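Local structure of group 1 truncated hemoglobin (Tetrahymena pyriformis, 3AQ9) at residues A[25-30]-A[91-96]; A[53-56]-A[60-63]. The protein binds one heme per monomer and, as a group I truncated hemoglobin, probably binds oxygen at its iron and contributes to nitric oxide detoxification. The protein carries 1 engineered substitution. All coordinates share one frame; numbering follows the deposited sequence.

Interaction 1: residues A[25-30]-A[91-96]; sequences YKKVLA and AATLKE
The backbones approach most closely at Lys-27 and Thr-93, whose CA atoms lie 7.8 Å apart, a gap that is spanned chiefly by one long lysine side chain. The side chain of Lys-27 leaves the backbone toward 91-96 and stays extended through chi2 and chi3 before bending at chi4 (-66°), which carries the ammonium toward Glu-96. There Lys-27 NZ donates to Glu-96 OE1 at 2.7 Å, a salt bridge that meets the carboxylate oxygen nearly along its C-O axis. The Glu-96 chain, extended from CA to its carboxylate, comes across the lysine at a slant. Behind the charged end, the aliphatic part of Lys-27 lies against the other helix: CD is 3.5 Å from OG1 of Thr-93 and 4.2 Å from CB of Ala-92. In the 2/2 globin fold this joins the C-terminal end of helix 13-28 to that of helix 80-96. The Thr-93 hydroxyl has its hydrogen-bond partner in its own helix, at the carbonyl O of Asn-89; its meeting with the methylene CD of Lys-27 is van der Waals contact. Deeper in the interface Thr-93 packs on Leu-23 and Phe-24, and Val-28 on Ile-86. Only 156 Å² is buried between the two segments, and Glu-96 itself is solvent-exposed.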
# COMPACT_ATOMS: atom_id res chain seq x y z
N TYR A 25 -5.01 -6.23 -1.39
CA TYR A 25 -6.25 -5.89 -2.19
C TYR A 25 -7.42 -6.81 -1.89
O TYR A 25 -8.56 -6.35 -2.06
CB TYR A 25 -5.93 -5.86 -3.71
CG TYR A 25 -5.43 -4.46 -3.98
CD1 TYR A 25 -4.10 -4.22 -4.35
CD2 TYR A 25 -6.32 -3.38 -3.78
CE1 TYR A 25 -3.65 -2.88 -4.47
CE2 TYR A 25 -5.89 -2.13 -3.94
CZ TYR A 25 -4.60 -1.89 -4.28
OH TYR A 25 -4.42 -0.52 -4.38
N LYS A 26 -7.23 -8.10 -1.56
CA LYS A 26 -8.40 -8.89 -1.17
C LYS A 26 -9.09 -8.21 0.02
O LYS A 26 -10.34 -8.19 0.09
CB LYS A 26 -7.96 -10.34 -0.78
CG LYS A 26 -9.03 -11.24 -0.27
CD LYS A 26 -8.36 -12.52 0.19
CE LYS A 26 -9.19 -13.74 0.56
NZ LYS A 26 -10.21 -13.30 1.46
N LYS A 27 -8.32 -7.65 0.95
CA LYS A 27 -8.98 -7.03 2.12
C LYS A 27 -9.57 -5.70 1.69
O LYS A 27 -10.69 -5.38 2.07
CB LYS A 27 -7.92 -6.76 3.21
CG LYS A 27 -7.51 -8.17 3.80
CD LYS A 27 -6.48 -7.82 4.97
CE LYS A 27 -5.88 -9.17 5.53
NZ LYS A 27 -6.88 -10.01 6.19
N VAL A 28 -8.80 -4.92 0.93
CA VAL A 28 -9.34 -3.56 0.52
C VAL A 28 -10.63 -3.72 -0.29
O VAL A 28 -11.59 -2.95 -0.07
CB VAL A 28 -8.24 -2.83 -0.31
CG1 VAL A 28 -8.80 -1.65 -1.13
CG2 VAL A 28 -7.08 -2.34 0.60
N LEU A 29 -10.69 -4.71 -1.18
CA LEU A 29 -11.86 -4.86 -2.03
C LEU A 29 -13.05 -5.45 -1.29
O LEU A 29 -14.14 -5.58 -1.87
CB LEU A 29 -11.51 -5.79 -3.25
CG LEU A 29 -10.47 -5.10 -4.18
CD1 LEU A 29 -9.93 -6.09 -5.36
CD2 LEU A 29 -10.99 -3.77 -4.88
N ALA A 30 -12.87 -5.78 -0.01
CA ALA A 30 -13.97 -6.24 0.86
C ALA A 30 -14.30 -5.18 1.93
O ALA A 30 -15.18 -5.39 2.81
CB ALA A 30 -13.64 -7.57 1.52
N ALA A 91 -1.60 -3.20 7.40
CA ALA A 91 -1.10 -3.80 8.65
C ALA A 91 -1.65 -5.17 8.89
O ALA A 91 -0.88 -6.07 9.26
CB ALA A 91 -1.40 -2.86 9.87
N ALA A 92 -2.95 -5.34 8.65
CA ALA A 92 -3.63 -6.67 8.89
C ALA A 92 -3.00 -7.74 7.92
O ALA A 92 -2.81 -8.90 8.30
CB ALA A 92 -5.06 -6.55 8.71
N THR A 93 -2.69 -7.27 6.69
CA THR A 93 -2.08 -8.17 5.67
C THR A 93 -0.71 -8.67 6.17
O THR A 93 -0.38 -9.86 6.13
CB THR A 93 -1.90 -7.39 4.34
OG1 THR A 93 -3.24 -7.11 3.85
CG2 THR A 93 -1.16 -8.25 3.29
N LEU A 94 0.12 -7.69 6.56
CA LEU A 94 1.46 -8.07 7.02
C LEU A 94 1.39 -8.96 8.27
O LEU A 94 2.19 -9.88 8.41
CB LEU A 94 2.26 -6.77 7.30
CG LEU A 94 2.56 -5.88 6.05
CD1 LEU A 94 3.40 -4.72 6.40
CD2 LEU A 94 3.30 -6.64 4.91
N LYS A 95 0.41 -8.69 9.18
CA LYS A 95 0.28 -9.52 10.41
C LYS A 95 -0.02 -10.94 9.95
O LYS A 95 0.52 -11.96 10.48
CB LYS A 95 -0.96 -9.03 11.24
CG LYS A 95 -1.05 -9.65 12.68
CD LYS A 95 0.32 -9.15 13.40
CE LYS A 95 0.85 -9.90 14.69
NZ LYS A 95 -0.23 -9.74 15.74
N GLU A 96 -0.98 -11.02 9.03
CA GLU A 96 -1.50 -12.39 8.58
C GLU A 96 -0.39 -13.14 7.90
O GLU A 96 -0.32 -14.42 7.95
CB GLU A 96 -2.78 -12.20 7.73
CG GLU A 96 -3.47 -13.50 7.18
CD GLU A 96 -4.81 -13.15 6.46
OE1 GLU A 96 -5.13 -12.00 6.55
OE2 GLU A 96 -5.52 -14.05 5.89

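Interaction 2: residues A[53-56]-A[60-63]; sequences FLTM and GPNH. With HEM (protoporphyrin IX containing Fe), chain C.
Thr-55 and Gly-60 make the tight part of this contact: Gly-60 N donates to Thr-55 O at 2.8 Å, in a hydrogen bond that is bent, with an N-H...O angle of 134°. Glycine lets the backbone come this close, since a CB modelled there would clash with Thr-55 CG2. Thr-55 CG2, anti to the backbone N, lies 3.7 Å from Pro-61 CD, while OG1 of Thr-55 bonds back to Thr-51 O. The chain thus folds back over the end of helix 43-57, the distal E helix of the globin fold, whose inner face meets the heme. Phe-53 lies on that face, its CE2 3.7 Å from HEM CAC, with vinyl carbon CBC in the ring plane at its edge. With an alanine here, the heme vinyl group and Tyr-64, whose ring meets Phe-53 edge to face, would probably lose their aromatic neighbour. The outer side is open to solvent, though Met-56 CG still comes within 3.3 Å of Asn-62 ND2 where the two side chains run side by side; the Met-56 chain then turns away. A water bridges the backbones there, donating to Met-56 O (2.9 Å) and Gly-60 O (2.6 Å).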
# COMPACT_ATOMS: atom_id res chain seq x y z
N PHE A 53 5.81 0.34 -6.18
CA PHE A 53 5.87 1.54 -5.32
C PHE A 53 6.26 1.19 -3.87
O PHE A 53 7.19 1.76 -3.29
CB PHE A 53 4.50 2.26 -5.26
CG PHE A 53 4.60 3.58 -4.57
CD1 PHE A 53 5.31 4.59 -5.18
CD2 PHE A 53 3.92 3.81 -3.34
CE1 PHE A 53 5.39 5.90 -4.57
CE2 PHE A 53 4.02 5.06 -2.72
CZ PHE A 53 4.74 6.14 -3.34
N LEU A 54 5.58 0.20 -3.28
CA LEU A 54 5.92 -0.18 -1.92
C LEU A 54 7.29 -0.81 -1.84
O LEU A 54 7.98 -0.62 -0.84
CB LEU A 54 4.87 -1.12 -1.29
CG LEU A 54 3.48 -0.46 -1.18
CD1 LEU A 54 2.49 -1.67 -0.66
CD2 LEU A 54 3.48 0.77 -0.24
N THR A 55 7.73 -1.56 -2.86
CA THR A 55 9.09 -2.13 -2.84
C THR A 55 10.07 -0.99 -2.77
O THR A 55 11.03 -1.05 -2.04
CB THR A 55 9.30 -2.91 -4.13
OG1 THR A 55 8.37 -4.07 -4.05
CG2 THR A 55 10.71 -3.50 -4.23
N MET A 56 9.83 0.01 -3.64
CA MET A 56 10.79 1.17 -3.62
C MET A 56 10.71 1.87 -2.23
O MET A 56 11.74 2.19 -1.60
CB MET A 56 10.32 2.15 -4.72
CG MET A 56 11.21 3.49 -4.77
SD MET A 56 10.48 4.70 -3.60
CE MET A 56 8.88 5.04 -4.48
N GLY A 60 13.53 -1.74 -0.97
CA GLY A 60 13.91 -2.70 -2.01
C GLY A 60 14.36 -2.04 -3.31
O GLY A 60 14.63 -0.82 -3.31
N PRO A 61 14.48 -2.82 -4.40
CA PRO A 61 14.88 -2.22 -5.67
C PRO A 61 13.91 -1.13 -6.11
O PRO A 61 12.75 -1.15 -5.75
CB PRO A 61 14.75 -3.39 -6.66
CG PRO A 61 15.03 -4.64 -5.78
CD PRO A 61 14.32 -4.32 -4.54
N ASN A 62 14.44 -0.09 -6.75
CA ASN A 62 13.59 1.03 -7.17
C ASN A 62 13.33 0.90 -8.67
O ASN A 62 14.18 1.27 -9.51
CB ASN A 62 14.37 2.32 -6.86
CG ASN A 62 13.67 3.58 -7.35
OD1 ASN A 62 14.25 4.70 -7.26
ND2 ASN A 62 12.49 3.43 -7.82
N HIS A 63 12.19 0.31 -9.00
CA HIS A 63 11.74 0.25 -10.39
C HIS A 63 10.35 0.89 -10.56
O HIS A 63 9.66 0.58 -11.54
CB HIS A 63 11.62 -1.27 -10.82
CG HIS A 63 12.95 -1.97 -10.78
ND1 HIS A 63 14.06 -1.44 -11.43
CD2 HIS A 63 13.37 -3.10 -10.16
CE1 HIS A 63 15.11 -2.22 -11.19
NE2 HIS A 63 14.71 -3.25 -10.45
CHA HEM C . -3.52 4.68 -7.73
CHB HEM C . -7.18 4.45 -4.45
CHC HEM C . -4.02 5.20 -0.89
CHD HEM C . -0.45 3.93 -4.01
C1A HEM C . -4.77 4.56 -7.14
C2A HEM C . -6.05 4.43 -7.86
C3A HEM C . -7.01 4.33 -6.96
C4A HEM C . -6.45 4.45 -5.64
CMA HEM C . -8.53 4.14 -7.13
CAA HEM C . -6.15 4.25 -9.43
CBA HEM C . -6.98 5.11 -10.40
CGA HEM C . -6.93 4.06 -11.67
O1A HEM C . -5.84 4.00 -12.36
O2A HEM C . -7.70 3.03 -11.76
C1B HEM C . -6.58 4.73 -3.19
C2B HEM C . -7.40 4.99 -2.03
C3B HEM C . -6.52 5.30 -1.06
C4B HEM C . -5.22 5.14 -1.65
CMB HEM C . -8.93 5.00 -1.91
CAB HEM C . -6.90 5.72 0.37
CBB HEM C . -6.21 6.77 0.78
C1C HEM C . -2.77 4.84 -1.42
C2C HEM C . -1.57 4.64 -0.64
C3C HEM C . -0.63 4.27 -1.53
C4C HEM C . -1.19 4.23 -2.85
CMC HEM C . -1.50 4.79 0.93
CAC HEM C . 0.87 3.85 -1.28
CBC HEM C . 1.47 4.13 -0.13
C1D HEM C . -1.00 4.06 -5.30
C2D HEM C . -0.22 3.80 -6.48
C3D HEM C . -1.14 4.05 -7.56
C4D HEM C . -2.36 4.42 -6.94
CMD HEM C . 1.25 3.39 -6.64
CAD HEM C . -0.83 3.90 -9.03
CBD HEM C . -0.26 5.10 -9.66
CGD HEM C . 0.13 4.75 -11.12
O1D HEM C . 0.91 5.48 -11.72
O2D HEM C . -0.61 3.88 -11.75
NA HEM C . -5.10 4.58 -5.79
NB HEM C . -5.18 4.82 -3.06
NC HEM C . -2.52 4.61 -2.74
ND HEM C . -2.36 4.39 -5.54
FE HEM C . -3.80 4.63 -4.29
O HOH W 1 14.10 1.77 -3.23
O HOH W 2 -3.92 2.44 -4.06

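How the interactions relate
The two contacts lie on opposite sides of the chain's centre, with their centres about 20 Å apart and their nearest atoms about 7 Å apart, without touching. Along the chain, 53-56 and 60-63 are nested inside the loop closed by 25-30 and 91-96. Their first segments lie on successive helices, 13-28 and 43-57, which also meet directly where Leu-54 and Thr-55 pack on Met-17. Their relation to the heme differs: interaction 2 contributes Phe-53 and Leu-54 to the pocket, whereas in interaction 1 the Thr-93 side chain is about 12 Å from the heme. Met-56 is about 12 Å, side chain to side chain, from His-73, the predicted proximal ligand; a water binds the iron at 2.2 Å (FE to O).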